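Local coordinates for protein D-psicose 3-epimerase (Agrobacterium tumefaciens, PDB 2HK0) that interconverts D-fructose and D-psicose by epimerisation at C3, a reaction in which a bound metal ion plays a pivotal role, at residues A[41-46]-A[76-81]; A[88-93]-A[131-136]; A[217-222]-A[249-254]; A[223-228]-A[255-260]; A[234-239]-A[265-270]. One frame throughout, in Å; residues are numbered along the deposited sequence.

Contact 1 (A[41-46]-A[76-81]); sequences YIEKVA and KDNGII
Segment 41-46 of helix 39-47 passes the turn where helix 65-77 ends, with the CA atoms of A46 and I80 5.9 Å apart and those of E43 and N78 6.1 Å apart. I80 carries the apolar half. Its CG1 branch is anti to the backbone N (chi1 -170°), which extends CD1 over the helix to meet V45 CG1 at 3.6 Å. Its other branch, CG2, touches I42 CG2 at 3.7 Å. A46 sits against the turn itself, its CB 3.6 Å from the N78 carbonyl O. The outer half is polar but loose. The N78 amide lies across the E43 chain, with OD1 3.7 Å from E43 CG. Water 1 links E43 OE1 to N78 ND2, but its bond to ND2 is weak and long at 3.4 Å. The stronger partners lie outside: K47 for the E43 carboxylate and the S74 carbonyl for N78 ND2. I42, V45 and I80 all also rest on I53 of strand 52-56. G79, with positive phi, is the C-prime residue of a Schellman motif. That motif ends helix 65-77 and turns the chain into strand 81-85, one of the alpha-to-beta returns of a TIM barrel.

Contact 2 (A[88-93]-A[131-136]); sequences PSKTKN and YWPIDY
The Y131 ring is met obliquely by K90 and N93, while one of its faces carries CG1 of I134, 3.6 Å above the plane and offset toward the rim. The N93 amide is turned only 14° from the ring plane, and its ND2 comes 3.7 Å from Y131 CD1. The W132 indole has P133 CG over the centre of one face, in a pair joined by a cis peptide bond. K90 runs extended beyond CG past Y131 and P133. Its CG presses on Y131 CE2 at 3.3 Å, and its CE is tight against P133 CD at 3.5 Å. Its NZ ends near D135 without reaching the carboxylate, whose OD1 is held by S137. The D135 charge may still be felt there.

The backbones are tied by W132 N to P88 O, 3.3 Å long and fairly straight, 159° at the hydrogen. Water 2 adds a bridge, accepting from K90 N and donating to W132 O. The 88-93 loop is braced from within. S89 O accepts from both K92 N and N93 ND2, the latter at 3.0 Å in the amide plane of N93. N93 OD1 takes the backbone N-H groups of S95 and S96, so the amide is gripped at both ends. I134 N is buried without a partner. Beyond the contact, the Y136 ring meets W280 of the second subunit. The two loops follow strands 81-85 and 123-126. They are neighbouring beta-to-alpha loops at the C-terminal end of a TIM barrel, the end where such enzymes carry their active sites.

Contact 3 (A[217-222]-A[249-254]); sequences AIRTAG and GLALRD
I218 and A251 form the tight part of this contact between two nearly parallel helices, whose segment axes approach to 8.8 Å at 14°. I218 CG2 reaches A251 CB at 3.6 Å. The small alanine lets the backbones draw close, with the two CA atoms 6.1 Å apart. I218 CG2 also meets L252 CD2 at 3.9 Å. I218 and L252 both continue inward onto F228 of strand 225-230.

The outer side is looser and polar. The R219 chain bends twice, at chi2 and chi3, to bring NH1 to D254 OD2. This salt bridge spans 3.2 Å, and its hydrogen bond is bent, 141° at the hydrogen. OD2 is met nearly along its C-O axis, but it sits tilted from the guanidinium plane, and the two flat groups are 47° apart. R219 NH2 is held more firmly by D216 of its own helix. R219 and D216 of the third subunit also lie close, bringing like charges near R219 and D254. The chemistry is thus divided: apolar packing joins the helices inside and a salt bridge outside, where charges form a mixed cluster at the subunit boundary and opposite charges probably offset the like ones.

Contact 4 (A[223-228]-A[255-260]); sequences PLLGHF and INYTGA
H227 and A260 bring the first part of strand 225-230 and the incoming 255-260 loop together, their CA atoms 5.8 Å apart, at the start of the pairing between neighbouring parallel strands. The one direct backbone bond, F228 N to A260 O, is weak: 3.4 Å, with only 123° at the hydrogen. Water 3 supplements it, donating to G226 O, accepting from A260 N and also bonded to H227 ND1 in the plane of the imidazole.

Y257 fills the wedge between the segments. A chi1 of -173° swings its ring out toward the strand. L225 CD1 sits over one face as a CH-pi contact, 4.0 Å from the ring centroid. The same methyl touches I255 CD1 at 3.8 Å. L225 O lies at the ring edge, in plane, 3.5 Å from CE1. G259 N lies over the ring centre. The phenol OH packs on H227 CA at 3.2 Å and donates to A260 O at 2.7 Å, within its own segment. A260 CB meets the edge of the H227 ring, whose NE2 is bonded to E54. F228 packs outward from the barrel, onto I218, I248 and L252 of the helix layer. A260 O therefore receives a short bond from the Y257 phenol and a weak one from the strand. The phenol and the water probably make up for the weak direct strand pairing at this point.

Contact 5 (A[234-239]-A[265-270]); sequences NRRVPG and PFVKTG
R235 O and F266 N make the central bond of the contact, 3.1 Å long, with the donor in the carbonyl plane and 150° at the hydrogen. The same oxygen takes a CA-H contact from P265 CA at 3.3 Å. The R235 and F266 side chains run side by side and point the same way. The F266 ring stands steeply on the guanidinium, planes 77° apart, with CD2 3.8 Å above the centre of one guanidinium face. R235 NH1 in turn lies at the ring edge. Bends at chi2 and chi3 of R235 set the group there. On the other flank the packing is apolar: V237 CG1 on P265 CB at 3.7 Å, and V267 CG1 on R236 CA at 3.7 Å. Water 4 donates to both N234 O and F266 O, tying the two backbones a second time.

The next shell surrounds these groups. F205 makes a cation-pi contact with R235, and E264 gives it a weak, long ion pair. I277 touches both R235 and F266. R236 starts out away from the 265-270 segment, and its NE bonds N234 OD1 at 2.8 Å, in plane and on a lone pair. The outermost layer is the second subunit: its D212 pairs with R236, E210 O accepts from N234 ND2 and R174 donates to N234 O. The segments follow strands 225-230 and 260-263, so this is a buried junction of adjacent loops at the C-terminal, active-site end of a TIM barrel, next to a subunit interface.

All five contacts join neighbouring parts of one barrel. Contacts 1, 3 and 4 involve chain that returns from helices toward strands; contacts 2 and 5 join loops that leave the strands at the other end. Contacts 3 and 5 are buried, the rest partly so. Contacts 3 and 4 follow on along the chain: helix 214-221 leads to strand 225-230, and helix 245-254 runs into 255-260. I218 of contact 3 also packs on I255 of contact 4. Contact 1 is chiefly aliphatic with a watered edge, and contact 3 adds charges beside the third subunit. Contacts 2, 4 and 5 each have a backbone bond and a bridging water; in 2 and 5 a basic chain also meets an aromatic ring, in 4 a leucine methyl covers a tyrosine.

Contact 1 (A[41-46]-A[76-81])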
# COMPACT_ATOMS: atom_id res chain seq x y z
N TYR A 41 2.47 28.76 -23.12
CA TYR A 41 2.18 27.43 -22.62
C TYR A 41 0.89 26.82 -23.14
O TYR A 41 0.74 25.59 -23.15
CB TYR A 41 2.19 27.45 -21.09
CG TYR A 41 3.60 27.53 -20.59
CD1 TYR A 41 4.39 26.38 -20.50
CD2 TYR A 41 4.20 28.76 -20.30
CE1 TYR A 41 5.73 26.45 -20.13
CE2 TYR A 41 5.54 28.83 -19.94
CZ TYR A 41 6.30 27.68 -19.86
OH TYR A 41 7.62 27.74 -19.50
N ILE A 42 -0.05 27.66 -23.59
CA ILE A 42 -1.31 27.16 -24.12
C ILE A 42 -1.02 26.13 -25.22
O ILE A 42 -1.46 24.97 -25.14
CB ILE A 42 -2.15 28.29 -24.73
CG1 ILE A 42 -2.51 29.32 -23.66
CG2 ILE A 42 -3.40 27.70 -25.37
CD1 ILE A 42 -3.56 28.87 -22.70
N GLU A 43 -0.28 26.55 -26.23
CA GLU A 43 0.08 25.70 -27.36
C GLU A 43 0.97 24.54 -26.95
O GLU A 43 0.80 23.42 -27.42
CB GLU A 43 0.80 26.53 -28.42
CG GLU A 43 1.15 25.73 -29.67
CD GLU A 43 2.15 26.43 -30.57
OE1 GLU A 43 1.96 27.64 -30.84
OE2 GLU A 43 3.12 25.77 -31.02
N LYS A 44 1.94 24.79 -26.08
CA LYS A 44 2.86 23.75 -25.65
C LYS A 44 2.14 22.64 -24.90
O LYS A 44 2.31 21.45 -25.20
CB LYS A 44 3.94 24.35 -24.74
CG LYS A 44 5.05 23.39 -24.34
CD LYS A 44 5.56 23.74 -22.95
CE LYS A 44 7.07 23.66 -22.83
NZ LYS A 44 7.66 22.35 -23.09
N VAL A 45 1.34 23.02 -23.91
CA VAL A 45 0.60 22.04 -23.11
C VAL A 45 -0.38 21.26 -23.99
O VAL A 45 -0.52 20.04 -23.85
CB VAL A 45 -0.13 22.75 -21.94
CG1 VAL A 45 -1.07 21.80 -21.24
CG2 VAL A 45 0.91 23.30 -20.96
N ALA A 46 -1.03 21.94 -24.93
CA ALA A 46 -1.96 21.26 -25.82
C ALA A 46 -1.19 20.23 -26.65
O ALA A 46 -1.64 19.09 -26.82
CB ALA A 46 -2.64 22.26 -26.75
N LYS A 76 -8.69 28.12 -28.04
CA LYS A 76 -9.66 27.52 -28.94
C LYS A 76 -8.97 26.83 -30.13
O LYS A 76 -9.30 25.70 -30.48
CB LYS A 76 -10.64 28.57 -29.47
CG LYS A 76 -11.68 27.98 -30.42
CD LYS A 76 -12.69 29.01 -30.90
CE LYS A 76 -13.65 28.36 -31.91
NZ LYS A 76 -14.70 29.30 -32.41
N ASP A 77 -8.00 27.52 -30.74
CA ASP A 77 -7.30 26.95 -31.89
C ASP A 77 -6.52 25.70 -31.55
O ASP A 77 -6.31 24.85 -32.40
CB ASP A 77 -6.34 27.98 -32.51
CG ASP A 77 -7.07 29.14 -33.16
OD1 ASP A 77 -8.21 28.93 -33.62
OD2 ASP A 77 -6.49 30.24 -33.22
N ASN A 78 -6.07 25.57 -30.30
CA ASN A 78 -5.31 24.40 -29.91
C ASN A 78 -6.15 23.34 -29.22
O ASN A 78 -5.63 22.35 -28.71
CB ASN A 78 -4.14 24.82 -29.03
CG ASN A 78 -3.02 25.45 -29.84
OD1 ASN A 78 -2.28 24.75 -30.52
ND2 ASN A 78 -2.91 26.77 -29.78
N GLY A 79 -7.46 23.56 -29.22
CA GLY A 79 -8.39 22.63 -28.62
C GLY A 79 -8.11 22.31 -27.17
O GLY A 79 -8.24 21.16 -26.75
N ILE A 80 -7.73 23.32 -26.38
CA ILE A 80 -7.45 23.10 -24.97
C ILE A 80 -8.33 24.01 -24.09
O ILE A 80 -8.66 25.13 -24.47
CB ILE A 80 -5.93 23.33 -24.66
CG1 ILE A 80 -5.62 22.86 -23.24
CG2 ILE A 80 -5.57 24.80 -24.82
CD1 ILE A 80 -4.13 22.81 -22.95
N ILE A 81 -8.71 23.50 -22.93
CA ILE A 81 -9.56 24.24 -22.00
C ILE A 81 -8.73 24.92 -20.92
O ILE A 81 -7.70 24.40 -20.50
CB ILE A 81 -10.56 23.28 -21.31
CG1 ILE A 81 -11.47 22.61 -22.35
CG2 ILE A 81 -11.40 24.02 -20.29
CD1 ILE A 81 -12.20 21.39 -21.82
O HOH W 1 -0.90 27.61 -32.37

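Contact 2 (A[88-93]-A[131-136])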
# COMPACT_ATOMS: atom_id res chain seq x y z
N PRO A 88 -5.64 34.58 -2.84
CA PRO A 88 -5.89 35.87 -2.19
C PRO A 88 -4.67 36.28 -1.37
O PRO A 88 -3.88 35.42 -0.96
CB PRO A 88 -7.11 35.59 -1.30
CG PRO A 88 -7.77 34.41 -1.98
CD PRO A 88 -6.59 33.56 -2.36
N SER A 89 -4.52 37.58 -1.11
CA SER A 89 -3.39 38.08 -0.34
C SER A 89 -3.82 38.55 1.03
O SER A 89 -5.00 38.61 1.34
CB SER A 89 -2.72 39.24 -1.09
OG SER A 89 -3.50 40.42 -0.99
N LYS A 90 -2.84 38.91 1.87
CA LYS A 90 -3.11 39.38 3.22
C LYS A 90 -3.96 40.65 3.22
O LYS A 90 -4.75 40.86 4.13
CB LYS A 90 -1.81 39.65 3.98
CG LYS A 90 -0.88 38.45 4.06
CD LYS A 90 0.24 38.64 5.07
CE LYS A 90 1.07 37.35 5.21
NZ LYS A 90 2.03 37.39 6.36
N THR A 91 -3.80 41.48 2.20
CA THR A 91 -4.55 42.73 2.11
C THR A 91 -5.87 42.61 1.34
O THR A 91 -6.72 43.50 1.43
CB THR A 91 -3.68 43.82 1.45
OG1 THR A 91 -3.16 43.32 0.21
CG2 THR A 91 -2.53 44.20 2.36
N LYS A 92 -6.05 41.53 0.59
CA LYS A 92 -7.28 41.32 -0.17
C LYS A 92 -7.74 39.88 -0.02
O LYS A 92 -7.30 39.01 -0.76
CB LYS A 92 -7.06 41.63 -1.66
CG LYS A 92 -6.55 43.03 -1.92
CD LYS A 92 -6.41 43.30 -3.41
CE LYS A 92 -5.86 44.70 -3.67
NZ LYS A 92 -5.68 44.94 -5.13
N ASN A 93 -8.61 39.62 0.95
CA ASN A 93 -9.11 38.27 1.18
C ASN A 93 -10.43 38.34 1.91
O ASN A 93 -10.75 39.37 2.52
CB ASN A 93 -8.11 37.45 1.99
CG ASN A 93 -7.99 37.93 3.42
OD1 ASN A 93 -8.93 37.80 4.21
ND2 ASN A 93 -6.84 38.50 3.76
N TYR A 131 -6.14 33.04 2.55
CA TYR A 131 -5.09 33.71 1.81
C TYR A 131 -3.77 33.02 2.10
O TYR A 131 -3.70 32.08 2.90
CB TYR A 131 -4.99 35.18 2.21
CG TYR A 131 -4.48 35.39 3.62
CD1 TYR A 131 -5.34 35.28 4.71
CD2 TYR A 131 -3.14 35.72 3.86
CE1 TYR A 131 -4.87 35.49 6.01
CE2 TYR A 131 -2.67 35.93 5.15
CZ TYR A 131 -3.54 35.82 6.22
OH TYR A 131 -3.08 36.05 7.50
N TRP A 132 -2.73 33.50 1.43
CA TRP A 132 -1.38 33.00 1.60
C TRP A 132 -0.48 34.23 1.66
O TRP A 132 -0.73 35.22 0.96
CB TRP A 132 -0.98 32.14 0.41
CG TRP A 132 0.45 31.81 0.45
CD1 TRP A 132 1.04 30.77 1.12
CD2 TRP A 132 1.51 32.56 -0.14
NE1 TRP A 132 2.40 30.83 0.98
CE2 TRP A 132 2.72 31.92 0.21
CE3 TRP A 132 1.56 33.72 -0.93
CZ2 TRP A 132 3.97 32.40 -0.21
CZ3 TRP A 132 2.80 34.20 -1.34
CH2 TRP A 132 3.99 33.54 -0.98
N PRO A 133 0.61 34.19 2.45
CA PRO A 133 1.13 33.14 3.32
C PRO A 133 0.28 32.74 4.53
O PRO A 133 -0.36 31.69 4.54
CB PRO A 133 2.49 33.70 3.76
CG PRO A 133 2.86 34.65 2.65
CD PRO A 133 1.55 35.33 2.40
N ILE A 134 0.32 33.60 5.55
CA ILE A 134 -0.37 33.47 6.83
C ILE A 134 0.72 33.41 7.90
O ILE A 134 1.46 32.43 8.00
CB ILE A 134 -1.26 32.20 6.96
CG1 ILE A 134 -2.55 32.35 6.13
CG2 ILE A 134 -1.67 31.99 8.41
CD1 ILE A 134 -3.50 31.18 6.24
N ASP A 135 0.83 34.48 8.69
CA ASP A 135 1.85 34.55 9.73
C ASP A 135 1.46 33.70 10.92
O ASP A 135 0.67 34.12 11.77
CB ASP A 135 2.04 36.01 10.18
CG ASP A 135 3.16 36.17 11.19
OD1 ASP A 135 3.29 35.29 12.07
OD2 ASP A 135 3.91 37.17 11.12
N TYR A 136 2.01 32.50 10.99
CA TYR A 136 1.71 31.61 12.10
C TYR A 136 2.51 31.93 13.37
O TYR A 136 2.43 31.20 14.35
CB TYR A 136 1.90 30.15 11.69
CG TYR A 136 0.74 29.63 10.87
CD1 TYR A 136 -0.56 29.67 11.39
CD2 TYR A 136 0.91 29.15 9.58
CE1 TYR A 136 -1.64 29.25 10.64
CE2 TYR A 136 -0.18 28.73 8.82
CZ TYR A 136 -1.46 28.79 9.35
OH TYR A 136 -2.55 28.43 8.61
O HOH W 2 -0.11 37.78 1.11

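Contact 3 (A[217-222]-A[249-254])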
# COMPACT_ATOMS: atom_id res chain seq x y z
N ALA A 217 -11.73 10.10 1.85
CA ALA A 217 -11.81 11.55 1.72
C ALA A 217 -12.53 11.92 0.41
O ALA A 217 -13.35 12.85 0.36
CB ALA A 217 -10.40 12.16 1.74
N ILE A 218 -12.25 11.16 -0.64
CA ILE A 218 -12.86 11.41 -1.95
C ILE A 218 -14.34 11.10 -1.92
O ILE A 218 -15.16 11.86 -2.44
CB ILE A 218 -12.15 10.58 -3.02
CG1 ILE A 218 -10.76 11.18 -3.25
CG2 ILE A 218 -12.97 10.56 -4.32
CD1 ILE A 218 -9.84 10.34 -4.13
N ARG A 219 -14.70 9.99 -1.28
CA ARG A 219 -16.09 9.62 -1.18
C ARG A 219 -16.83 10.62 -0.29
O ARG A 219 -17.99 10.91 -0.52
CB ARG A 219 -16.21 8.22 -0.60
CG ARG A 219 -16.86 7.25 -1.53
CD ARG A 219 -15.97 6.08 -1.83
NE ARG A 219 -15.22 5.67 -0.65
CZ ARG A 219 -14.16 4.87 -0.71
NH1 ARG A 219 -13.76 4.41 -1.88
NH2 ARG A 219 -13.49 4.59 0.40
N THR A 220 -16.14 11.13 0.73
CA THR A 220 -16.75 12.12 1.63
C THR A 220 -17.09 13.36 0.82
O THR A 220 -18.16 13.94 0.97
CB THR A 220 -15.78 12.48 2.78
OG1 THR A 220 -15.68 11.38 3.68
CG2 THR A 220 -16.27 13.69 3.54
N ALA A 221 -16.17 13.77 -0.05
CA ALA A 221 -16.42 14.94 -0.89
C ALA A 221 -17.60 14.63 -1.79
O ALA A 221 -18.47 15.48 -2.02
CB ALA A 221 -15.18 15.25 -1.75
N GLY A 222 -17.62 13.40 -2.31
CA GLY A 222 -18.70 12.93 -3.15
C GLY A 222 -19.20 13.90 -4.21
O GLY A 222 -18.42 14.42 -5.01
N GLY A 249 -8.09 6.25 -8.02
CA GLY A 249 -8.86 6.05 -9.24
C GLY A 249 -10.22 5.44 -8.96
O GLY A 249 -11.23 5.90 -9.50
N LEU A 250 -10.24 4.41 -8.12
CA LEU A 250 -11.49 3.74 -7.76
C LEU A 250 -12.47 4.69 -7.07
O LEU A 250 -13.66 4.68 -7.36
CB LEU A 250 -11.19 2.55 -6.83
CG LEU A 250 -11.20 1.11 -7.37
CD1 LEU A 250 -11.03 1.08 -8.87
CD2 LEU A 250 -10.08 0.33 -6.68
N ALA A 251 -11.96 5.49 -6.14
CA ALA A 251 -12.81 6.43 -5.42
C ALA A 251 -13.40 7.47 -6.37
O ALA A 251 -14.59 7.77 -6.30
CB ALA A 251 -12.01 7.11 -4.30
N LEU A 252 -12.58 8.03 -7.27
CA LEU A 252 -13.07 9.01 -8.23
C LEU A 252 -14.19 8.37 -9.06
O LEU A 252 -15.22 9.00 -9.31
CB LEU A 252 -11.93 9.52 -9.13
CG LEU A 252 -10.85 10.36 -8.41
CD1 LEU A 252 -9.76 10.75 -9.41
CD2 LEU A 252 -11.48 11.62 -7.80
N ARG A 253 -14.00 7.12 -9.48
CA ARG A 253 -15.05 6.44 -10.24
C ARG A 253 -16.28 6.16 -9.36
O ARG A 253 -17.41 6.29 -9.82
CB ARG A 253 -14.52 5.14 -10.86
CG ARG A 253 -14.11 5.31 -12.33
CD ARG A 253 -12.60 5.24 -12.57
NE ARG A 253 -12.09 3.88 -12.39
CZ ARG A 253 -10.81 3.58 -12.18
NH1 ARG A 253 -9.90 4.54 -12.13
NH2 ARG A 253 -10.45 2.32 -12.01
N ASP A 254 -16.07 5.81 -8.09
CA ASP A 254 -17.18 5.55 -7.16
C ASP A 254 -18.10 6.77 -7.12
O ASP A 254 -19.32 6.63 -7.07
CB ASP A 254 -16.70 5.31 -5.72
CG ASP A 254 -16.20 3.89 -5.47
OD1 ASP A 254 -16.56 2.98 -6.24
OD2 ASP A 254 -15.45 3.70 -4.47

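Contact 4 (A[223-228]-A[255-260])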
# COMPACT_ATOMS: atom_id res chain seq x y z
N PRO A 223 -20.51 14.15 -4.24
CA PRO A 223 -21.09 15.06 -5.23
C PRO A 223 -20.55 16.49 -5.17
O PRO A 223 -20.68 17.23 -6.14
CB PRO A 223 -22.59 15.00 -4.91
CG PRO A 223 -22.75 13.63 -4.28
CD PRO A 223 -21.55 13.60 -3.36
N LEU A 224 -19.95 16.87 -4.05
CA LEU A 224 -19.39 18.22 -3.91
C LEU A 224 -17.96 18.39 -4.44
O LEU A 224 -17.42 19.50 -4.41
CB LEU A 224 -19.43 18.67 -2.44
CG LEU A 224 -20.85 18.88 -1.88
CD1 LEU A 224 -20.77 19.29 -0.40
CD2 LEU A 224 -21.58 19.93 -2.71
N LEU A 225 -17.34 17.30 -4.91
CA LEU A 225 -15.97 17.40 -5.42
C LEU A 225 -16.06 18.12 -6.76
O LEU A 225 -16.61 17.56 -7.71
CB LEU A 225 -15.36 16.01 -5.63
CG LEU A 225 -13.86 15.77 -5.34
CD1 LEU A 225 -13.29 14.84 -6.40
CD2 LEU A 225 -13.07 17.01 -5.26
N GLY A 226 -15.51 19.32 -6.83
CA GLY A 226 -15.57 20.07 -8.08
C GLY A 226 -14.26 20.23 -8.83
O GLY A 226 -14.27 20.57 -10.01
N HIS A 227 -13.13 19.97 -8.17
CA HIS A 227 -11.81 20.10 -8.79
C HIS A 227 -10.84 19.19 -8.02
O HIS A 227 -11.05 18.91 -6.83
CB HIS A 227 -11.37 21.57 -8.72
CG HIS A 227 -10.38 21.96 -9.77
ND1 HIS A 227 -10.50 21.56 -11.09
CD2 HIS A 227 -9.28 22.74 -9.71
CE1 HIS A 227 -9.51 22.08 -11.80
NE2 HIS A 227 -8.76 22.81 -10.98
N PHE A 228 -9.78 18.73 -8.68
CA PHE A 228 -8.84 17.79 -8.07
C PHE A 228 -7.40 18.04 -8.54
O PHE A 228 -7.15 18.20 -9.74
CB PHE A 228 -9.26 16.37 -8.46
CG PHE A 228 -8.64 15.26 -7.63
CD1 PHE A 228 -8.94 15.13 -6.28
CD2 PHE A 228 -7.83 14.30 -8.23
CE1 PHE A 228 -8.44 14.05 -5.53
CE2 PHE A 228 -7.32 13.21 -7.50
CZ PHE A 228 -7.63 13.08 -6.15
N ILE A 255 -17.52 7.97 -7.13
CA ILE A 255 -18.36 9.17 -7.07
C ILE A 255 -18.72 9.73 -8.44
O ILE A 255 -19.25 10.85 -8.54
CB ILE A 255 -17.69 10.28 -6.22
CG1 ILE A 255 -16.42 10.79 -6.90
CG2 ILE A 255 -17.35 9.74 -4.85
CD1 ILE A 255 -15.84 12.06 -6.22
N ASN A 256 -18.43 8.96 -9.49
CA ASN A 256 -18.72 9.39 -10.85
C ASN A 256 -18.09 10.75 -11.18
O ASN A 256 -18.71 11.58 -11.85
CB ASN A 256 -20.23 9.49 -11.08
CG ASN A 256 -20.92 8.15 -11.02
OD1 ASN A 256 -20.46 7.18 -11.61
ND2 ASN A 256 -22.06 8.10 -10.33
N TYR A 257 -16.87 10.99 -10.71
CA TYR A 257 -16.22 12.25 -10.98
C TYR A 257 -15.96 12.41 -12.48
O TYR A 257 -15.35 11.54 -13.12
CB TYR A 257 -14.88 12.34 -10.24
CG TYR A 257 -14.22 13.69 -10.34
CD1 TYR A 257 -14.79 14.80 -9.73
CD2 TYR A 257 -13.01 13.84 -11.01
CE1 TYR A 257 -14.17 16.05 -9.80
CE2 TYR A 257 -12.38 15.09 -11.08
CZ TYR A 257 -12.97 16.18 -10.47
OH TYR A 257 -12.36 17.41 -10.51
N THR A 258 -16.43 13.52 -13.05
CA THR A 258 -16.23 13.81 -14.47
C THR A 258 -15.59 15.20 -14.61
O THR A 258 -15.60 15.79 -15.69
CB THR A 258 -17.57 13.80 -15.27
OG1 THR A 258 -18.47 14.77 -14.72
CG2 THR A 258 -18.23 12.42 -15.22
N GLY A 259 -15.03 15.70 -13.50
CA GLY A 259 -14.38 17.00 -13.50
C GLY A 259 -12.93 16.89 -13.97
O GLY A 259 -12.54 15.90 -14.60
N ALA A 260 -12.14 17.91 -13.64
CA ALA A 260 -10.74 17.96 -14.04
C ALA A 260 -9.77 17.39 -13.02
O ALA A 260 -10.00 17.44 -11.82
CB ALA A 260 -10.35 19.40 -14.35
O HOH W 3 -12.82 20.34 -12.21

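Contact 5 (A[234-239]-A[265-270])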
# COMPACT_ATOMS: atom_id res chain seq x y z
N ASN A 234 6.00 14.27 -2.40
CA ASN A 234 7.02 15.32 -2.44
C ASN A 234 6.90 16.17 -3.70
O ASN A 234 7.84 16.87 -4.09
CB ASN A 234 8.44 14.73 -2.30
CG ASN A 234 8.73 13.63 -3.32
OD1 ASN A 234 8.03 13.50 -4.33
ND2 ASN A 234 9.78 12.83 -3.06
N ARG A 235 5.73 16.07 -4.34
CA ARG A 235 5.38 16.89 -5.51
C ARG A 235 5.94 16.56 -6.88
O ARG A 235 5.92 17.40 -7.76
CB ARG A 235 5.68 18.37 -5.22
CG ARG A 235 5.08 18.85 -3.92
CD ARG A 235 3.72 19.44 -4.18
NE ARG A 235 3.60 20.69 -3.47
CZ ARG A 235 2.56 21.51 -3.55
NH1 ARG A 235 1.52 21.21 -4.32
NH2 ARG A 235 2.56 22.62 -2.84
N ARG A 236 6.45 15.34 -7.05
CA ARG A 236 6.92 14.92 -8.36
C ARG A 236 5.66 14.62 -9.17
O ARG A 236 4.56 14.56 -8.61
CB ARG A 236 7.77 13.66 -8.25
CG ARG A 236 9.16 13.89 -7.63
CD ARG A 236 9.84 12.55 -7.40
NE ARG A 236 9.14 11.86 -6.33
CZ ARG A 236 9.21 10.56 -6.10
NH1 ARG A 236 9.95 9.77 -6.87
NH2 ARG A 236 8.53 10.05 -5.08
N VAL A 237 5.80 14.44 -10.47
CA VAL A 237 4.66 14.15 -11.31
C VAL A 237 4.06 12.80 -10.94
O VAL A 237 4.75 11.90 -10.48
CB VAL A 237 5.04 14.13 -12.81
CG1 VAL A 237 5.72 15.44 -13.20
CG2 VAL A 237 5.94 12.95 -13.09
N PRO A 238 2.74 12.67 -11.10
CA PRO A 238 2.04 11.43 -10.78
C PRO A 238 2.65 10.22 -11.48
O PRO A 238 2.95 10.26 -12.67
CB PRO A 238 0.62 11.71 -11.25
CG PRO A 238 0.48 13.21 -10.99
CD PRO A 238 1.80 13.72 -11.53
N GLY A 239 2.84 9.14 -10.72
CA GLY A 239 3.41 7.93 -11.29
C GLY A 239 4.87 7.71 -10.89
O GLY A 239 5.38 6.59 -11.03
N PRO A 265 2.87 19.53 -10.35
CA PRO A 265 4.21 19.20 -9.89
C PRO A 265 5.15 20.39 -9.71
O PRO A 265 5.14 21.34 -10.49
CB PRO A 265 4.69 18.20 -10.94
CG PRO A 265 4.03 18.70 -12.21
CD PRO A 265 2.68 19.24 -11.79
N PHE A 266 5.96 20.32 -8.67
CA PHE A 266 6.94 21.36 -8.38
C PHE A 266 8.22 20.59 -8.04
O PHE A 266 8.38 20.08 -6.92
CB PHE A 266 6.47 22.21 -7.18
CG PHE A 266 5.29 23.11 -7.48
CD1 PHE A 266 5.43 24.23 -8.30
CD2 PHE A 266 4.04 22.86 -6.90
CE1 PHE A 266 4.35 25.10 -8.54
CE2 PHE A 266 2.95 23.72 -7.12
CZ PHE A 266 3.11 24.85 -7.95
N VAL A 267 9.12 20.52 -9.01
CA VAL A 267 10.35 19.77 -8.85
C VAL A 267 11.64 20.60 -9.07
O VAL A 267 12.74 20.05 -9.00
CB VAL A 267 10.36 18.55 -9.81
CG1 VAL A 267 9.15 17.62 -9.52
CG2 VAL A 267 10.31 19.03 -11.26
N LYS A 268 11.50 21.90 -9.32
CA LYS A 268 12.66 22.76 -9.54
C LYS A 268 12.94 23.75 -8.42
O LYS A 268 12.05 24.47 -7.96
CB LYS A 268 12.49 23.53 -10.86
CG LYS A 268 12.56 22.65 -12.11
CD LYS A 268 13.97 22.09 -12.31
CE LYS A 268 14.08 21.28 -13.62
NZ LYS A 268 15.48 20.84 -13.95
N THR A 269 14.20 23.80 -7.97
CA THR A 269 14.61 24.71 -6.91
C THR A 269 14.83 26.09 -7.52
O THR A 269 14.95 26.22 -8.74
CB THR A 269 15.97 24.35 -6.31
OG1 THR A 269 16.99 24.61 -7.28
CG2 THR A 269 16.02 22.89 -5.89
N GLY A 270 14.89 27.10 -6.66
CA GLY A 270 15.14 28.46 -7.12
C GLY A 270 13.96 29.35 -7.48
O GLY A 270 12.86 28.88 -7.81
O HOH W 4 9.06 19.46 -4.32